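PDB 2QS8: Xaa-Pro Dipeptidase, which probably hydrolyses dipeptides or acts as a carboxypeptidase, as a magnesium-binding TIM-barrel enzyme of the amidohydrolase superfamily that here holds methionine in its active site. Local coordinates for residues 358-361 with 362-366; 179-182 with 183-187. All blocks are in the same frame, centred on the assembly; numbering follows the deposited sequence.

How the interactions relate
Both contacts are local, each made within one continuous stretch, so neither closes a loop; they run in series along the chain and neither nest nor cross. Coming from the N terminus, interaction 2 is met first, in helix 175-188, just ahead of the parallel strands 192-196, 231-236, 252-253 and 273-275. It links helix 215-227 and strand 192-196 with a second subunit. Much later, interaction 1 spans the whole of the short helix 360-365 and the residues that flank it, packing on strands 60-67 and 107-112 and reaching Y273 of strand 273-275. The two centres are 25 Å apart and the nearest atoms about 14 Å, so they do not touch.

Interaction 1: 358-361 with 362-366; sequences ATME and TAKLL
T362 and K364 reach back to the residues before them in a local contact at the start of the short helix 360-365, packed against the TIM barrel. T359 holds the N-cap position without capping through its side chain; its OG1 instead bonds to O of I355 in the preceding helix. Its carbonyl is busy, however: T359 O accepts from T362 OG1 at 3.0 Å and from A363 N at 3.2 Å, both arriving from the same face of the carbonyl plane. The hydroxyl gets there because chi1 of T362 (48°) sets OG1 between the backbone N and the carbonyl carbon, while T362 CG2 rests 3.7 Å from CA of A358. Two residues further along, L365 N bonds to E361 O at 3.2 Å. E361 and K364 run alongside each other and point the same way, and K364 NZ meets the syn lone pair of E361 OE2 in a salt bridge of 2.8 Å. The lysine is extended beyond CG, and K364 CG lies 3.1 Å from M360 O. OE1 of the glutamate bonds to the hydroxyl of Y273, on strand 273-275. T362 and A363 touch M66 of strand 60-67, and L365 and L366 lie against R111 of strand 107-112.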
loop_
_atom_site.group_PDB
_atom_site.type_symbol
_atom_site.label_atom_id
_atom_site.label_comp_id
_atom_site.label_asym_id
_atom_site.label_seq_id
_atom_site.Cartn_x
_atom_site.Cartn_y
_atom_site.Cartn_z
ATOM N N ALA A 358 -6.130 -19.548 -37.323
ATOM C CA ALA A 358 -6.527 -20.455 -36.253
ATOM C C ALA A 358 -5.550 -21.620 -36.136
ATOM O O ALA A 358 -5.790 -22.566 -35.391
ATOM C CB ALA A 358 -7.922 -20.975 -36.506
ATOM N N THR A 359 -4.452 -21.540 -36.879
ATOM C CA THR A 359 -3.429 -22.578 -36.863
ATOM C C THR A 359 -2.040 -22.009 -36.523
ATOM O O THR A 359 -1.570 -22.136 -35.393
ATOM C CB THR A 359 -3.380 -23.331 -38.226
ATOM O OG1 THR A 359 -3.395 -22.393 -39.307
ATOM C CG2 THR A 359 -4.569 -24.242 -38.363
HETATM N N MSE A 360 -1.393 -21.373 -37.496
HETATM C CA MSE A 360 -0.067 -20.786 -37.287
HETATM C C MSE A 360 -0.085 -19.458 -36.525
HETATM O O MSE A 360 0.807 -19.175 -35.724
HETATM C CB MSE A 360 0.645 -20.580 -38.636
HETATM C CG MSE A 360 1.153 -21.873 -39.269
HETATM SE SE MSE A 360 2.376 -22.677 -37.971
HETATM C CE MSE A 360 3.756 -21.268 -37.818
ATOM N N GLU A 361 -1.080 -18.622 -36.781
ATOM C CA GLU A 361 -1.138 -17.343 -36.074
ATOM C C GLU A 361 -1.408 -17.540 -34.586
ATOM O O GLU A 361 -0.812 -16.864 -33.737
ATOM C CB GLU A 361 -2.198 -16.439 -36.701
ATOM C CG GLU A 361 -1.810 -15.985 -38.104
ATOM C CD GLU A 361 -0.372 -15.460 -38.165
ATOM O OE1 GLU A 361 -0.131 -14.314 -37.737
ATOM O OE2 GLU A 361 0.520 -16.202 -38.626
ATOM N N THR A 362 -2.300 -18.476 -34.272
ATOM C CA THR A 362 -2.626 -18.771 -32.894
ATOM C C THR A 362 -1.426 -19.419 -32.226
ATOM O O THR A 362 -1.134 -19.140 -31.064
ATOM C CB THR A 362 -3.831 -19.730 -32.783
ATOM O OG1 THR A 362 -3.649 -20.835 -33.676
ATOM C CG2 THR A 362 -5.128 -19.003 -33.111
ATOM N N ALA A 363 -0.729 -20.285 -32.961
ATOM C CA ALA A 363 0.450 -20.969 -32.422
ATOM C C ALA A 363 1.550 -19.981 -32.035
ATOM O O ALA A 363 2.263 -20.198 -31.059
ATOM C CB ALA A 363 0.982 -21.978 -33.422
ATOM N N LYS A 364 1.686 -18.903 -32.799
ATOM C CA LYS A 364 2.696 -17.889 -32.505
ATOM C C LYS A 364 2.313 -17.088 -31.254
ATOM O O LYS A 364 3.157 -16.809 -30.404
ATOM C CB LYS A 364 2.860 -16.932 -33.691
ATOM C CG LYS A 364 3.365 -17.591 -34.966
ATOM C CD LYS A 364 3.347 -16.608 -36.129
ATOM C CE LYS A 364 3.568 -17.322 -37.447
ATOM N NZ LYS A 364 3.304 -16.416 -38.602
ATOM N N LEU A 365 1.037 -16.723 -31.154
ATOM C CA LEU A 365 0.546 -15.971 -30.001
ATOM C C LEU A 365 0.711 -16.776 -28.710
ATOM O O LEU A 365 0.957 -16.205 -27.655
ATOM C CB LEU A 365 -0.929 -15.586 -30.189
ATOM C CG LEU A 365 -1.586 -14.726 -29.095
ATOM C CD1 LEU A 365 -0.735 -13.494 -28.769
ATOM C CD2 LEU A 365 -2.969 -14.303 -29.567
ATOM N N LEU A 366 0.577 -18.096 -28.804
ATOM C CA LEU A 366 0.738 -18.964 -27.643
ATOM C C LEU A 366 2.184 -19.431 -27.487
ATOM O O LEU A 366 2.486 -20.223 -26.602
ATOM C CB LEU A 366 -0.175 -20.187 -27.745
ATOM C CG LEU A 366 -1.629 -20.054 -27.269
ATOM C CD1 LEU A 366 -2.354 -21.377 -27.455
ATOM C CD2 LEU A 366 -1.667 -19.655 -25.797
#

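Interaction 2: 179-182 with 183-187; sequences YAAV and RQRYK
Helix 175-188 carries this contact, an i to i+4 pairing in which the R183 side chain runs back along the helix to Y179. Its guanidinium turns one face to the tyrosine, with Y179 CD2 3.5 Å above the guanidinium plane and over its centre; the two planes stand 55° apart. The arginine is extended from CG to NE, after a chi1 of -75° that sets CG beside its own backbone N, and R183 CG passes 3.3 Å from Y179 O. That Y179 O also takes the R183 N-H, at 2.8 Å from R183 N, in a nearly straight bond of 168°. The helix belongs to the TIM barrel and leads into strand 192-196, where V182 and R185 both pack on I193. Y179 in turn touches A220 and A224 of helix 215-227 and bonds through OH to S223. All three guanidinium nitrogens of R183 have partners, which should hold its rotation: NE bonds to OH of Y228, NH2 forms a salt bridge with E217 of the second subunit, and NH1 bonds to N173 of that subunit. Further round the helix, R185 N bonds to A181 O at 3.3 Å; R185 NH2 bonds to O of E168, and NH1 makes a salt bridge with D188.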
loop_
_atom_site.group_PDB
_atom_site.type_symbol
_atom_site.label_atom_id
_atom_site.label_comp_id
_atom_site.label_asym_id
_atom_site.label_seq_id
_atom_site.Cartn_x
_atom_site.Cartn_y
_atom_site.Cartn_z
ATOM N N TYR A 179 1.347 -6.355 -9.220
ATOM C CA TYR A 179 2.325 -7.433 -9.109
ATOM C C TYR A 179 1.805 -8.568 -8.219
ATOM O O TYR A 179 2.006 -9.743 -8.522
ATOM C CB TYR A 179 3.663 -6.911 -8.556
ATOM C CG TYR A 179 4.673 -6.529 -9.621
ATOM C CD1 TYR A 179 4.606 -5.292 -10.266
ATOM C CD2 TYR A 179 5.704 -7.409 -9.981
ATOM C CE1 TYR A 179 5.541 -4.937 -11.238
ATOM C CE2 TYR A 179 6.648 -7.063 -10.955
ATOM C CZ TYR A 179 6.558 -5.830 -11.576
ATOM O OH TYR A 179 7.486 -5.503 -12.533
ATOM N N ALA A 180 1.147 -8.213 -7.123
ATOM C CA ALA A 180 0.602 -9.212 -6.226
ATOM C C ALA A 180 -0.382 -10.064 -7.006
ATOM O O ALA A 180 -0.359 -11.289 -6.908
ATOM C CB ALA A 180 -0.102 -8.548 -5.043
ATOM N N ALA A 181 -1.234 -9.413 -7.793
ATOM C CA ALA A 181 -2.241 -10.109 -8.594
ATOM C C ALA A 181 -1.642 -10.990 -9.704
ATOM O O ALA A 181 -2.132 -12.094 -9.957
ATOM C CB ALA A 181 -3.222 -9.099 -9.197
ATOM N N VAL A 182 -0.608 -10.501 -10.377
ATOM C CA VAL A 182 0.025 -11.278 -11.431
ATOM C C VAL A 182 0.718 -12.487 -10.800
ATOM O O VAL A 182 0.576 -13.603 -11.270
ATOM C CB VAL A 182 1.057 -10.435 -12.213
ATOM C CG1 VAL A 182 1.889 -11.320 -13.128
ATOM C CG2 VAL A 182 0.335 -9.382 -13.030
ATOM N N ARG A 183 1.463 -12.254 -9.727
ATOM C CA ARG A 183 2.141 -13.335 -9.042
ATOM C C ARG A 183 1.158 -14.374 -8.489
ATOM O O ARG A 183 1.473 -15.568 -8.463
ATOM C CB ARG A 183 3.035 -12.772 -7.936
ATOM C CG ARG A 183 4.322 -12.131 -8.488
ATOM C CD ARG A 183 5.096 -11.350 -7.434
ATOM N NE ARG A 183 6.366 -10.839 -7.942
ATOM C CZ ARG A 183 6.941 -9.716 -7.516
ATOM N NH1 ARG A 183 6.362 -8.979 -6.572
ATOM N NH2 ARG A 183 8.088 -9.320 -8.029
ATOM N N GLN A 184 -0.034 -13.931 -8.071
ATOM C CA GLN A 184 -1.036 -14.862 -7.555
ATOM C C GLN A 184 -1.487 -15.815 -8.661
ATOM O O GLN A 184 -1.745 -16.991 -8.412
ATOM C CB GLN A 184 -2.264 -14.114 -7.018
ATOM C CG GLN A 184 -3.295 -15.020 -6.373
ATOM C CD GLN A 184 -2.727 -15.768 -5.180
ATOM O OE1 GLN A 184 -1.965 -15.208 -4.390
ATOM N NE2 GLN A 184 -3.105 -17.037 -5.037
ATOM N N ARG A 185 -1.590 -15.300 -9.882
ATOM C CA ARG A 185 -1.997 -16.148 -10.996
ATOM C C ARG A 185 -0.891 -17.174 -11.261
ATOM O O ARG A 185 -1.170 -18.320 -11.594
ATOM C CB ARG A 185 -2.293 -15.296 -12.233
ATOM C CG ARG A 185 -3.784 -15.225 -12.582
ATOM C CD ARG A 185 -4.682 -15.407 -11.352
ATOM N NE ARG A 185 -4.809 -14.182 -10.588
ATOM C CZ ARG A 185 -5.319 -14.094 -9.367
ATOM N NH1 ARG A 185 -5.764 -15.163 -8.729
ATOM N NH2 ARG A 185 -5.377 -12.907 -8.783
ATOM N N TYR A 186 0.359 -16.752 -11.106
ATOM C CA TYR A 186 1.485 -17.664 -11.274
ATOM C C TYR A 186 1.372 -18.741 -10.179
ATOM O O TYR A 186 1.592 -19.929 -10.418
ATOM C CB TYR A 186 2.813 -16.910 -11.092
ATOM C CG TYR A 186 3.983 -17.787 -10.729
ATOM C CD1 TYR A 186 4.556 -18.658 -11.663
ATOM C CD2 TYR A 186 4.518 -17.759 -9.444
ATOM C CE1 TYR A 186 5.636 -19.477 -11.320
ATOM C CE2 TYR A 186 5.594 -18.569 -9.090
ATOM C CZ TYR A 186 6.150 -19.424 -10.031
ATOM O OH TYR A 186 7.221 -20.209 -9.680
ATOM N N LYS A 187 1.013 -18.291 -8.983
ATOM C CA LYS A 187 0.882 -19.172 -7.836
ATOM C C LYS A 187 -0.248 -20.173 -8.044
ATOM O O LYS A 187 -0.090 -21.335 -7.708
ATOM C CB LYS A 187 0.646 -18.338 -6.565
ATOM C CG LYS A 187 0.644 -19.104 -5.241
ATOM C CD LYS A 187 0.576 -18.120 -4.057
ATOM C CE LYS A 187 0.477 -18.855 -2.728
ATOM N NZ LYS A 187 0.708 -17.939 -1.592
#